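Local coordinates for protein DynE8 (Micromonospora chersina, PDB 4AMM) that forms the acyltransferase domain of an iterative enediyne polyketide synthase, where it probably transfers acyl units to the acyl carrier protein, at residues A[1-9]-A[32-43]; A[50-58]-A[87-95]. One frame throughout, in Å; residues are numbered along the deposited sequence.

Interaction 1 (A[1-9]-A[32-43]); sequences PDHELVVCG and RPELTDLAAGLA
E4, on edge strand 4-9 of an antiparallel sheet, reaches across to R32, T36 and A39 of helix 32-43, which packs against the strand at 41°. This alpha/beta layer is consistent with the linker between ketosynthase and acyltransferase in polyketide synthases. The CB of E4 lies over one face of the R32 guanidinium, 3.8 Å from R32 NH2. With chi1 at -170°, CG is anti to the backbone N and rests on A39 CB at 3.7 Å; a bend at chi2 then turns the carboxylate, nearly perpendicular to the guanidinium. OE1 accepts T36 OG1 on its anti side at 3.1 Å and forms a weak, two-nitrogen salt bridge with R32. OE2 takes the backbone N of L5 at 3.0 Å and a salt bridge from R401, the last residue of this chain. Replacing E4 with alanine would probably leave R32 and R401 without their shared carboxylate and T36 without its acceptor. R32 NH2 also bonds P1 O at 2.9 Å. Further along, V6 CG1 meets L42 CD1, and one water joins L5 O, V7 N and A39 O. Beyond it the buried carbonyl of V7 lacks a polar partner, its O 3.2 Å from L42 CB.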
loop_
_atom_site.group_PDB
_atom_site.type_symbol
_atom_site.label_atom_id
_atom_site.label_comp_id
_atom_site.label_asym_id
_atom_site.label_seq_id
_atom_site.Cartn_x
_atom_site.Cartn_y
_atom_site.Cartn_z
ATOM N N PRO A 1 11.289 14.808 13.528
ATOM C CA PRO A 1 11.278 13.814 12.428
ATOM C C PRO A 1 12.457 14.025 11.434
ATOM O O PRO A 1 12.947 15.156 11.309
ATOM C CB PRO A 1 9.907 14.031 11.749
ATOM C CG PRO A 1 9.433 15.369 12.197
ATOM C CD PRO A 1 10.114 15.703 13.504
ATOM N N ASP A 2 12.914 12.943 10.765
ATOM C CA ASP A 2 13.977 12.999 9.739
ATOM C C ASP A 2 13.550 13.571 8.375
ATOM O O ASP A 2 14.377 13.962 7.562
ATOM C CB ASP A 2 14.668 11.628 9.557
ATOM C CG ASP A 2 13.697 10.487 9.137
ATOM O OD1 ASP A 2 12.449 10.670 9.155
ATOM O OD2 ASP A 2 14.205 9.378 8.808
ATOM N N HIS A 3 12.238 13.639 8.132
ATOM C CA HIS A 3 11.764 14.366 6.976
ATOM C C HIS A 3 10.765 15.360 7.538
ATOM O O HIS A 3 10.025 15.074 8.520
ATOM C CB HIS A 3 11.029 13.499 5.941
ATOM C CG HIS A 3 11.926 12.658 5.100
ATOM N ND1 HIS A 3 12.656 11.622 5.634
ATOM C CD2 HIS A 3 12.235 12.714 3.792
ATOM C CE1 HIS A 3 13.397 11.081 4.686
ATOM N NE2 HIS A 3 13.144 11.708 3.553
ATOM N N GLU A 4 10.780 16.518 6.933
ATOM C CA GLU A 4 9.842 17.573 7.239
ATOM C C GLU A 4 8.814 17.620 6.123
ATOM O O GLU A 4 9.105 17.306 4.955
ATOM C CB GLU A 4 10.588 18.898 7.363
ATOM C CG GLU A 4 9.665 19.957 7.929
ATOM C CD GLU A 4 9.092 19.477 9.302
ATOM O OE1 GLU A 4 9.794 19.563 10.340
ATOM O OE2 GLU A 4 7.972 18.898 9.286
ATOM N N LEU A 5 7.593 18.078 6.437
ATOM C CA LEU A 5 6.535 18.267 5.468
ATOM C C LEU A 5 6.316 19.714 5.204
ATOM O O LEU A 5 6.012 20.473 6.155
ATOM C CB LEU A 5 5.236 17.689 6.083
ATOM C CG LEU A 5 3.955 17.953 5.267
ATOM C CD1 LEU A 5 4.025 17.326 3.856
ATOM C CD2 LEU A 5 2.774 17.349 6.093
ATOM N N VAL A 6 6.443 20.154 3.952
ATOM C CA VAL A 6 6.297 21.545 3.612
ATOM C C VAL A 6 5.163 21.682 2.632
ATOM O O VAL A 6 5.165 21.089 1.542
ATOM C CB VAL A 6 7.565 22.100 2.922
ATOM C CG1 VAL A 6 7.353 23.520 2.624
ATOM C CG2 VAL A 6 8.720 21.890 3.887
ATOM N N VAL A 7 4.067 22.356 3.096
ATOM C CA VAL A 7 2.929 22.567 2.235
ATOM C C VAL A 7 2.693 24.034 1.986
ATOM O O VAL A 7 3.002 24.853 2.866
ATOM C CB VAL A 7 1.628 21.933 2.814
ATOM C CG1 VAL A 7 1.792 20.451 3.155
ATOM C CG2 VAL A 7 1.079 22.712 4.085
ATOM N N CYS A 8 2.070 24.328 0.853
ATOM C CA CYS A 8 1.458 25.657 0.724
ATOM C C CYS A 8 0.504 25.686 -0.427
ATOM O O CYS A 8 0.334 24.718 -1.132
ATOM C CB CYS A 8 2.463 26.754 0.663
ATOM S SG CYS A 8 3.379 26.611 -0.804
ATOM N N GLY A 9 -0.148 26.855 -0.599
ATOM C CA GLY A 9 -1.083 26.936 -1.671
ATOM C C GLY A 9 -1.482 28.370 -1.954
ATOM O O GLY A 9 -1.039 29.280 -1.291
ATOM N N ARG A 32 17.944 23.556 10.263
ATOM C CA ARG A 32 16.904 22.590 10.424
ATOM C C ARG A 32 15.833 23.127 11.383
ATOM O O ARG A 32 14.664 23.053 11.025
ATOM C CB ARG A 32 17.458 21.234 10.853
ATOM C CG ARG A 32 16.391 20.166 11.014
ATOM C CD ARG A 32 15.894 19.560 9.631
ATOM N NE ARG A 32 14.831 18.558 9.858
ATOM C CZ ARG A 32 13.568 18.848 10.166
ATOM N NH1 ARG A 32 13.174 20.118 10.261
ATOM N NH2 ARG A 32 12.690 17.875 10.381
ATOM N N PRO A 33 16.199 23.670 12.567
ATOM C CA PRO A 33 15.141 24.262 13.415
ATOM C C PRO A 33 14.384 25.403 12.736
ATOM O O PRO A 33 13.136 25.519 12.923
ATOM C CB PRO A 33 15.901 24.756 14.653
ATOM C CG PRO A 33 17.140 23.893 14.690
ATOM C CD PRO A 33 17.498 23.654 13.290
ATOM N N GLU A 34 15.054 26.213 11.933
ATOM C CA GLU A 34 14.380 27.293 11.178
ATOM C C GLU A 34 13.436 26.718 10.113
ATOM O O GLU A 34 12.330 27.257 9.886
ATOM C CB GLU A 34 15.425 28.222 10.513
ATOM C CG GLU A 34 15.952 29.256 11.429
ATOM C CD GLU A 34 17.284 29.795 10.938
ATOM O OE1 GLU A 34 18.033 29.003 10.327
ATOM O OE2 GLU A 34 17.563 31.003 11.183
ATOM N N LEU A 35 13.824 25.638 9.455
ATOM C CA LEU A 35 12.991 24.991 8.444
ATOM C C LEU A 35 11.761 24.436 9.147
ATOM O O LEU A 35 10.663 24.546 8.582
ATOM C CB LEU A 35 13.774 23.874 7.725
ATOM C CG LEU A 35 12.990 22.877 6.888
ATOM C CD1 LEU A 35 12.488 23.625 5.734
ATOM C CD2 LEU A 35 13.811 21.632 6.471
ATOM N N THR A 36 11.899 23.801 10.293
ATOM C CA THR A 36 10.683 23.335 11.025
ATOM C C THR A 36 9.766 24.476 11.350
ATOM O O THR A 36 8.543 24.329 11.184
ATOM C CB THR A 36 11.108 22.561 12.277
ATOM O OG1 THR A 36 11.786 21.401 11.852
ATOM C CG2 THR A 36 9.934 22.147 13.083
ATOM N N ASP A 37 10.255 25.614 11.800
ATOM C CA ASP A 37 9.379 26.766 12.060
ATOM C C ASP A 37 8.740 27.251 10.806
ATOM O O ASP A 37 7.489 27.556 10.808
ATOM C CB ASP A 37 10.156 27.919 12.714
ATOM C CG ASP A 37 10.292 27.766 14.233
ATOM O OD1 ASP A 37 9.442 27.101 14.896
ATOM O OD2 ASP A 37 11.291 28.328 14.778
ATOM N N LEU A 38 9.440 27.330 9.681
ATOM C CA LEU A 38 8.805 27.778 8.471
ATOM C C LEU A 38 7.726 26.774 8.084
ATOM O O LEU A 38 6.587 27.216 7.730
ATOM C CB LEU A 38 9.851 27.887 7.339
ATOM C CG LEU A 38 9.322 28.163 5.938
ATOM C CD1 LEU A 38 8.655 29.509 5.888
ATOM C CD2 LEU A 38 10.504 28.126 4.915
ATOM N N ALA A 39 7.997 25.477 8.119
ATOM C CA ALA A 39 7.050 24.424 7.673
ATOM C C ALA A 39 5.829 24.464 8.634
ATOM O O ALA A 39 4.667 24.322 8.140
ATOM C CB ALA A 39 7.759 23.083 7.735
ATOM N N ALA A 40 6.029 24.618 9.913
ATOM C CA ALA A 40 4.856 24.591 10.843
ATOM C C ALA A 40 4.029 25.819 10.540
ATOM O O ALA A 40 2.770 25.749 10.601
ATOM C CB ALA A 40 5.316 24.567 12.248
ATOM N N GLY A 41 4.646 26.971 10.281
ATOM C CA GLY A 41 3.891 28.189 9.960
ATOM C C GLY A 41 3.158 28.058 8.699
ATOM O O GLY A 41 1.953 28.499 8.592
ATOM N N LEU A 42 3.730 27.481 7.636
ATOM C CA LEU A 42 3.033 27.301 6.379
ATOM C C LEU A 42 1.854 26.386 6.557
ATOM O O LEU A 42 0.801 26.625 5.926
ATOM C CB LEU A 42 4.039 26.721 5.304
ATOM C CG LEU A 42 5.046 27.796 4.851
ATOM C CD1 LEU A 42 6.149 27.018 4.009
ATOM C CD2 LEU A 42 4.379 28.812 3.984
ATOM N N ALA A 43 1.993 25.322 7.345
ATOM C CA ALA A 43 0.871 24.370 7.511
ATOM C C ALA A 43 -0.283 25.105 8.225
ATOM O O ALA A 43 -1.465 24.854 7.867
ATOM C CB ALA A 43 1.294 23.157 8.264
HETATM O O HOH W 1 4.148 22.680 5.952
#

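Interaction 2 (A[50-58]-A[87-95]); sequences VPARFAAAV and RGLFLVVGG
R53 and V92 form a hydrogen-bonded pair of two antiparallel strands in the middle of a four-stranded sheet, and A55 with F90 repeats it. R53 N to V92 O is 2.9 Å and almost straight at 172°; A57 N adds a bond to G88 O. Between these rungs lie the non-hydrogen-bonded pairs F54-L91 and A56-L89. Here L89 CD1 does the touching: it sits 3.6 Å from F54 CE2, the ring having been carried toward it by a CG anti to the backbone N (chi1 167°), and it also reaches A56 CB at 4.2 Å. Helices 13-27 and 61-76 cover this face, with L20, L68 and A71 against F54. On the other face F90 and A55 pack on helix 376-387. The extended R53 side chain gives its NE to V50 O at 2.8 Å, in the plane of the guanidinium, while D392, V391 and F386 hold its far end. G88 has positive phi and belongs to a G1 bulge with L89, opposite D84. A water ties P51 O, V92 O and G95 N at the far end. The polar bonding is thus mainly backbone to backbone, and side chains on the two faces pack mostly on apolar neighbours, R53 being the marked exception.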
loop_
_atom_site.group_PDB
_atom_site.type_symbol
_atom_site.label_atom_id
_atom_site.label_comp_id
_atom_site.label_asym_id
_atom_site.label_seq_id
_atom_site.Cartn_x
_atom_site.Cartn_y
_atom_site.Cartn_z
ATOM N N VAL A 50 -7.876 25.586 -0.287
ATOM C CA VAL A 50 -6.578 26.072 -0.790
ATOM C C VAL A 50 -6.563 25.563 -2.225
ATOM O O VAL A 50 -6.321 24.380 -2.516
ATOM C CB VAL A 50 -5.434 25.395 -0.065
ATOM C CG1 VAL A 50 -4.138 25.881 -0.651
ATOM C CG2 VAL A 50 -5.384 25.688 1.467
ATOM N N PRO A 51 -6.911 26.392 -3.218
ATOM C CA PRO A 51 -7.209 25.893 -4.566
ATOM C C PRO A 51 -6.042 25.182 -5.263
ATOM O O PRO A 51 -6.262 24.010 -5.647
ATOM C CB PRO A 51 -7.686 27.209 -5.299
ATOM C CG PRO A 51 -8.249 28.086 -4.115
ATOM C CD PRO A 51 -7.268 27.815 -2.985
ATOM N N ALA A 52 -4.904 25.832 -5.348
ATOM C CA ALA A 52 -3.687 25.321 -6.038
ATOM C C ALA A 52 -2.697 24.988 -4.893
ATOM O O ALA A 52 -2.454 25.772 -3.983
ATOM C CB ALA A 52 -3.082 26.441 -6.934
ATOM N N ARG A 53 -2.156 23.749 -4.989
ATOM C CA ARG A 53 -1.389 23.192 -3.834
ATOM C C ARG A 53 -0.019 22.629 -4.207
ATOM O O ARG A 53 0.137 22.005 -5.268
ATOM C CB ARG A 53 -2.227 22.083 -3.198
ATOM C CG ARG A 53 -3.591 22.515 -2.641
ATOM C CD ARG A 53 -4.314 21.398 -1.915
ATOM N NE ARG A 53 -5.568 21.917 -1.336
ATOM C CZ ARG A 53 -6.254 21.287 -0.361
ATOM N NH1 ARG A 53 -5.847 20.116 0.173
ATOM N NH2 ARG A 53 -7.445 21.853 0.045
ATOM N N PHE A 54 0.866 22.803 -3.292
ATOM C CA PHE A 54 2.239 22.235 -3.339
ATOM C C PHE A 54 2.405 21.514 -2.062
ATOM O O PHE A 54 2.107 22.022 -0.960
ATOM C CB PHE A 54 3.278 23.359 -3.459
ATOM C CG PHE A 54 4.703 22.941 -3.210
ATOM C CD1 PHE A 54 5.170 22.973 -1.940
ATOM C CD2 PHE A 54 5.486 22.557 -4.283
ATOM C CE1 PHE A 54 6.490 22.601 -1.653
ATOM C CE2 PHE A 54 6.820 22.179 -4.019
ATOM C CZ PHE A 54 7.297 22.202 -2.727
ATOM N N ALA A 55 3.069 20.317 -2.067
ATOM C CA ALA A 55 3.519 19.705 -0.826
ATOM C C ALA A 55 4.765 18.868 -1.125
ATOM O O ALA A 55 4.742 18.158 -2.154
ATOM C CB ALA A 55 2.416 18.747 -0.259
ATOM N N ALA A 56 5.724 18.879 -0.218
ATOM C CA ALA A 56 6.932 18.072 -0.414
ATOM C C ALA A 56 7.363 17.588 0.918
ATOM O O ALA A 56 7.352 18.286 1.943
ATOM C CB ALA A 56 8.017 18.952 -1.029
ATOM N N ALA A 57 7.890 16.356 0.907
ATOM C CA ALA A 57 8.585 15.827 2.056
ATOM C C ALA A 57 10.089 16.019 1.798
ATOM O O ALA A 57 10.562 15.553 0.762
ATOM C CB ALA A 57 8.270 14.354 2.196
ATOM N N VAL A 58 10.764 16.626 2.730
ATOM C CA VAL A 58 12.174 17.001 2.492
ATOM C C VAL A 58 13.035 16.654 3.676
ATOM O O VAL A 58 12.597 16.642 4.820
ATOM C CB VAL A 58 12.284 18.514 2.138
ATOM C CG1 VAL A 58 11.416 18.898 0.865
ATOM C CG2 VAL A 58 11.903 19.373 3.372
ATOM N N ARG A 87 9.973 10.797 -4.998
ATOM C CA ARG A 87 10.690 11.931 -4.487
ATOM C C ARG A 87 9.875 12.729 -3.422
ATOM O O ARG A 87 10.330 13.778 -3.013
ATOM C CB ARG A 87 11.223 12.809 -5.597
ATOM C CG ARG A 87 12.235 12.063 -6.549
ATOM C CD ARG A 87 13.576 11.946 -5.902
ATOM N NE ARG A 87 14.526 11.200 -6.725
ATOM C CZ ARG A 87 14.687 9.888 -6.697
ATOM N NH1 ARG A 87 13.970 9.035 -5.919
ATOM N NH2 ARG A 87 15.649 9.370 -7.527
ATOM N N GLY A 88 8.675 12.263 -3.163
ATOM C CA GLY A 88 7.797 12.918 -2.156
ATOM C C GLY A 88 7.376 14.347 -2.534
ATOM O O GLY A 88 7.256 15.185 -1.633
ATOM N N LEU A 89 7.162 14.592 -3.821
ATOM C CA LEU A 89 6.914 15.922 -4.332
ATOM C C LEU A 89 5.651 15.903 -5.089
ATOM O O LEU A 89 5.461 15.086 -5.984
ATOM C CB LEU A 89 8.060 16.355 -5.309
ATOM C CG LEU A 89 7.676 17.600 -6.089
ATOM C CD1 LEU A 89 7.380 18.799 -5.152
ATOM C CD2 LEU A 89 8.849 17.891 -7.053
ATOM N N PHE A 90 4.685 16.789 -4.700
ATOM C CA PHE A 90 3.378 16.743 -5.291
ATOM C C PHE A 90 2.863 18.150 -5.520
ATOM O O PHE A 90 2.964 19.009 -4.619
ATOM C CB PHE A 90 2.387 16.001 -4.418
ATOM C CG PHE A 90 2.842 14.633 -4.010
ATOM C CD1 PHE A 90 2.574 13.500 -4.844
ATOM C CD2 PHE A 90 3.550 14.452 -2.870
ATOM C CE1 PHE A 90 3.021 12.251 -4.461
ATOM C CE2 PHE A 90 3.962 13.237 -2.491
ATOM C CZ PHE A 90 3.709 12.151 -3.337
ATOM N N LEU A 91 2.400 18.438 -6.745
ATOM C CA LEU A 91 1.896 19.790 -7.132
ATOM C C LEU A 91 0.661 19.582 -7.921
ATOM O O LEU A 91 0.671 18.858 -8.934
ATOM C CB LEU A 91 2.985 20.500 -7.941
ATOM C CG LEU A 91 2.641 21.826 -8.596
ATOM C CD1 LEU A 91 1.480 21.898 -9.618
ATOM C CD2 LEU A 91 2.503 22.940 -7.725
ATOM N N VAL A 92 -0.425 20.267 -7.512
ATOM C CA VAL A 92 -1.692 20.076 -8.220
ATOM C C VAL A 92 -2.379 21.412 -8.316
ATOM O O VAL A 92 -2.615 22.030 -7.275
ATOM C CB VAL A 92 -2.597 19.064 -7.460
ATOM C CG1 VAL A 92 -3.886 18.890 -8.138
ATOM C CG2 VAL A 92 -1.937 17.697 -7.365
ATOM N N VAL A 93 -2.638 21.842 -9.563
ATOM C CA VAL A 93 -3.478 23.031 -9.815
ATOM C C VAL A 93 -4.782 22.497 -10.462
ATOM O O VAL A 93 -4.732 21.695 -11.364
ATOM C CB VAL A 93 -2.743 23.977 -10.799
ATOM C CG1 VAL A 93 -3.657 25.196 -11.138
ATOM C CG2 VAL A 93 -1.459 24.426 -10.235
ATOM N N GLY A 94 -5.925 22.888 -9.940
ATOM C CA GLY A 94 -7.173 22.378 -10.498
ATOM C C GLY A 94 -7.633 21.039 -9.918
ATOM O O GLY A 94 -8.442 20.383 -10.539
ATOM N N GLY A 95 -7.126 20.602 -8.736
ATOM C CA GLY A 95 -7.645 19.360 -8.044
ATOM C C GLY A 95 -9.011 19.678 -7.463
ATOM O O GLY A 95 -9.568 20.835 -7.692
HETATM O O HOH W 2 -5.424 21.735 -6.750
HETATM O O HOH W 3 10.557 16.313 -1.906
#

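Overall arrangement
Both interactions reach the same sheet, since strands 4-10 and 52-58 are neighbours in it: E4 N meets V58 O at 2.8 Å and V6 O meets A56 N at 2.9 Å. Interaction 1 sits at the outermost strand, where side-chain charge, a threonine and a water join strand to helix, together with apolar packing of A39 and L42 on the strand; interaction 2 lies at the sheet's interior, where a ladder of main-chain bonds joins strand to strand. Each is largely buried, with exposed residues toward the ends. Helix 61-76 touches V6 and L35 in interaction 1 and F54, A56 and L89 in interaction 2. Both also use arginine, R32 on a carboxylate of the strand, R53 on main-chain carbonyls and D392. Helix 376-387 touches both.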